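Local coordinates for protein 1-deoxy-D-xylulose 5-phosphate reductoisomerase (Zymomonas mobilis, PDB 1R0L) that catalyses the NADPH-dependent rearrangement and reduction of 1-deoxy-D-xylulose 5-phosphate to 2-C-methyl-D-erythritol 4-phosphate, using a divalent metal ion, in isoprenoid biosynthesis, at residues A100-A105 against N124-V129. Sequence-based numbering, arbitrary orientation.
With NDP (NADPH dihydro-nicotinamide-adenine-dinucleotide phosphate), chain F.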
loop_
_atom_site.group_PDB
_atom_site.type_symbol
_atom_site.label_atom_id
_atom_site.label_comp_id
_atom_site.label_asym_id
_atom_site.label_seq_id
_atom_site.Cartn_x
_atom_site.Cartn_y
_atom_site.Cartn_z
ATOM N N ALA B 100 -22.429 -9.337 -10.671
ATOM C CA ALA B 100 -22.740 -7.940 -10.992
ATOM C C ALA B 100 -24.234 -7.615 -11.062
ATOM O O ALA B 100 -24.604 -6.540 -11.516
ATOM C CB ALA B 100 -22.065 -7.536 -12.314
ATOM N N ILE B 101 -25.089 -8.543 -10.638
ATOM C CA ILE B 101 -26.531 -8.306 -10.618
ATOM C C ILE B 101 -26.788 -7.633 -9.263
ATOM O O ILE B 101 -26.586 -8.234 -8.209
ATOM C CB ILE B 101 -27.346 -9.635 -10.709
ATOM C CG1 ILE B 101 -27.082 -10.343 -12.042
ATOM C CG2 ILE B 101 -28.818 -9.349 -10.544
ATOM C CD1 ILE B 101 -27.882 -11.639 -12.230
ATOM N N ILE B 102 -27.230 -6.383 -9.289
ATOM C CA ILE B 102 -27.464 -5.635 -8.053
ATOM C C ILE B 102 -28.876 -5.703 -7.477
ATOM O O ILE B 102 -29.844 -5.948 -8.202
ATOM C CB ILE B 102 -27.091 -4.152 -8.252
ATOM C CG1 ILE B 102 -27.894 -3.566 -9.408
ATOM C CG2 ILE B 102 -25.632 -4.022 -8.607
ATOM C CD1 ILE B 102 -28.843 -2.488 -8.968
ATOM N N GLY B 103 -28.979 -5.482 -6.164
ATOM C CA GLY B 103 -30.267 -5.502 -5.498
ATOM C C GLY B 103 -30.739 -6.887 -5.127
ATOM O O GLY B 103 -30.086 -7.867 -5.459
ATOM N N CYS B 104 -31.877 -6.969 -4.441
ATOM C CA CYS B 104 -32.430 -8.249 -4.005
ATOM C C CYS B 104 -32.539 -9.271 -5.142
ATOM O O CYS B 104 -32.572 -10.479 -4.898
ATOM C CB CYS B 104 -33.809 -8.024 -3.356
ATOM S SG CYS B 104 -33.778 -7.356 -1.644
ATOM N N ALA B 105 -32.559 -8.779 -6.384
ATOM C CA ALA B 105 -32.697 -9.629 -7.573
ATOM C C ALA B 105 -31.480 -10.490 -7.862
ATOM O O ALA B 105 -31.575 -11.494 -8.577
ATOM C CB ALA B 105 -33.016 -8.784 -8.784
ATOM N N ASN B 124 -21.833 -6.898 -6.420
ATOM C CA ASN B 124 -23.119 -6.748 -5.750
ATOM C C ASN B 124 -22.821 -6.429 -4.274
ATOM O O ASN B 124 -22.937 -7.314 -3.419
ATOM C CB ASN B 124 -23.867 -8.085 -5.850
ATOM C CG ASN B 124 -25.204 -8.054 -5.160
ATOM O OD1 ASN B 124 -25.327 -7.538 -4.053
ATOM N ND2 ASN B 124 -26.220 -8.613 -5.802
ATOM N N LYS B 125 -22.428 -5.193 -3.965
ATOM C CA LYS B 125 -22.108 -4.820 -2.569
ATOM C C LYS B 125 -23.306 -4.946 -1.655
ATOM O O LYS B 125 -23.175 -5.302 -0.496
ATOM C CB LYS B 125 -21.636 -3.372 -2.430
ATOM C CG LYS B 125 -21.027 -2.738 -3.619
ATOM C CD LYS B 125 -21.416 -1.268 -3.644
ATOM C CE LYS B 125 -20.211 -0.371 -3.600
ATOM N NZ LYS B 125 -20.575 1.061 -3.549
ATOM N N GLU B 126 -24.470 -4.592 -2.179
ATOM C CA GLU B 126 -25.727 -4.658 -1.440
ATOM C C GLU B 126 -25.910 -5.993 -0.717
ATOM O O GLU B 126 -26.543 -6.049 0.341
ATOM C CB GLU B 126 -26.900 -4.438 -2.405
ATOM C CG GLU B 126 -27.027 -3.025 -2.980
ATOM C CD GLU B 126 -25.782 -2.559 -3.693
ATOM O OE1 GLU B 126 -25.072 -3.428 -4.215
ATOM O OE2 GLU B 126 -25.521 -1.330 -3.749
ATOM N N SER B 127 -25.374 -7.059 -1.304
ATOM C CA SER B 127 -25.465 -8.388 -0.720
ATOM C C SER B 127 -25.097 -8.338 0.762
ATOM O O SER B 127 -25.893 -8.734 1.616
ATOM C CB SER B 127 -24.503 -9.355 -1.428
ATOM O OG SER B 127 -24.890 -9.616 -2.766
ATOM N N LEU B 128 -23.896 -7.832 1.047
ATOM C CA LEU B 128 -23.369 -7.768 2.403
ATOM C C LEU B 128 -24.176 -6.950 3.406
ATOM O O LEU B 128 -24.204 -7.268 4.605
ATOM C CB LEU B 128 -21.920 -7.282 2.361
ATOM C CG LEU B 128 -21.010 -8.193 1.537
ATOM C CD1 LEU B 128 -19.613 -7.605 1.479
ATOM C CD2 LEU B 128 -20.992 -9.590 2.134
ATOM N N VAL B 129 -24.838 -5.908 2.928
ATOM C CA VAL B 129 -25.632 -5.066 3.809
ATOM C C VAL B 129 -26.882 -5.792 4.279
ATOM O O VAL B 129 -27.221 -5.775 5.464
ATOM C CB VAL B 129 -26.079 -3.794 3.108
ATOM C CG1 VAL B 129 -26.968 -3.001 4.027
ATOM C CG2 VAL B 129 -24.868 -2.970 2.687
HETATM P PA NDP F . -26.833 -1.480 -14.771
HETATM O O1A NDP F . -25.895 -0.571 -15.255
HETATM O O2A NDP F . -28.295 -1.578 -15.322
HETATM O O5B NDP F . -26.361 -2.982 -14.972
HETATM C C5B NDP F . -27.360 -3.690 -14.372
HETATM C C4B NDP F . -26.927 -4.979 -14.808
HETATM O O4B NDP F . -27.856 -5.746 -14.060
HETATM C C3B NDP F . -27.192 -5.439 -16.332
HETATM O O3B NDP F . -26.360 -6.648 -16.674
HETATM C C2B NDP F . -28.642 -5.787 -16.231
HETATM O O2B NDP F . -29.343 -6.331 -17.345
HETATM C C1B NDP F . -28.644 -6.559 -14.913
HETATM N N9A NDP F . -29.956 -6.556 -14.321
HETATM C C8A NDP F . -30.719 -5.405 -14.152
HETATM N N7A NDP F . -31.844 -5.668 -13.586
HETATM C C5A NDP F . -31.865 -7.000 -13.352
HETATM C C6A NDP F . -32.810 -7.870 -12.761
HETATM N N6A NDP F . -33.969 -7.420 -12.263
HETATM N N1A NDP F . -32.506 -9.176 -12.690
HETATM C C2A NDP F . -31.338 -9.657 -13.178
HETATM N N3A NDP F . -30.386 -8.919 -13.749
HETATM C C4A NDP F . -30.712 -7.582 -13.814
HETATM O O3 NDP F . -26.952 -1.291 -13.213
HETATM P P2B NDP F . -29.413 -5.573 -18.691
HETATM O O1X NDP F . -28.397 -4.528 -18.929
HETATM O O2X NDP F . -30.748 -5.631 -19.341
HETATM O O3X NDP F . -30.060 -4.432 -17.908
#
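Asn124 and Ile101 make the hydrogen bond that joins the 100-105 loop to segment 124-129: ND2 of Asn124 donates to the backbone O of Ile101 with a bent N-H...O angle of 123°, though the modelled length of 2.5 Å is doubtful at this resolution. The amide reaches that carbonyl because CG lies anti to the backbone N (chi1 179°), which carries the side chain across to the loop. The amide oxygen turns back to its own segment. OD1 of Asn124 accepts from the backbone N of Ser127 at 2.8 Å, a capping bond at the turn into helix 126-142, and the donor sits nearly in line with the C=O bond (164°). With a partner for each polar atom, the buried amide is probably held in this rotation. Behind the Ile101 carbonyl, the side chain of the same residue leads away from Asn124 to the adenine of NADPH, where CG2 of Ile101 comes within 3.6 Å of N3A. Ala105 CB adds a looser touch, 3.9 Å from N6A of the cofactor. On the open side the packing thins: CG2 of the exposed Ile102 stays 4.5 Å from OE1 of Glu126. Asn124 and Glu126 are predicted to bind NADPH, and Lys125 the substrate. The contact belongs to the Rossmann-like NADPH-binding domain, where the loop after strand 96-99 meets the segment after the adjacent parallel strand 119-122. Helix 107-115 flanks it through Thr110, which touches Asn124; beyond, Leu128 and Val129 pack on helix 216-229, while Cys104 meets helix 365-383.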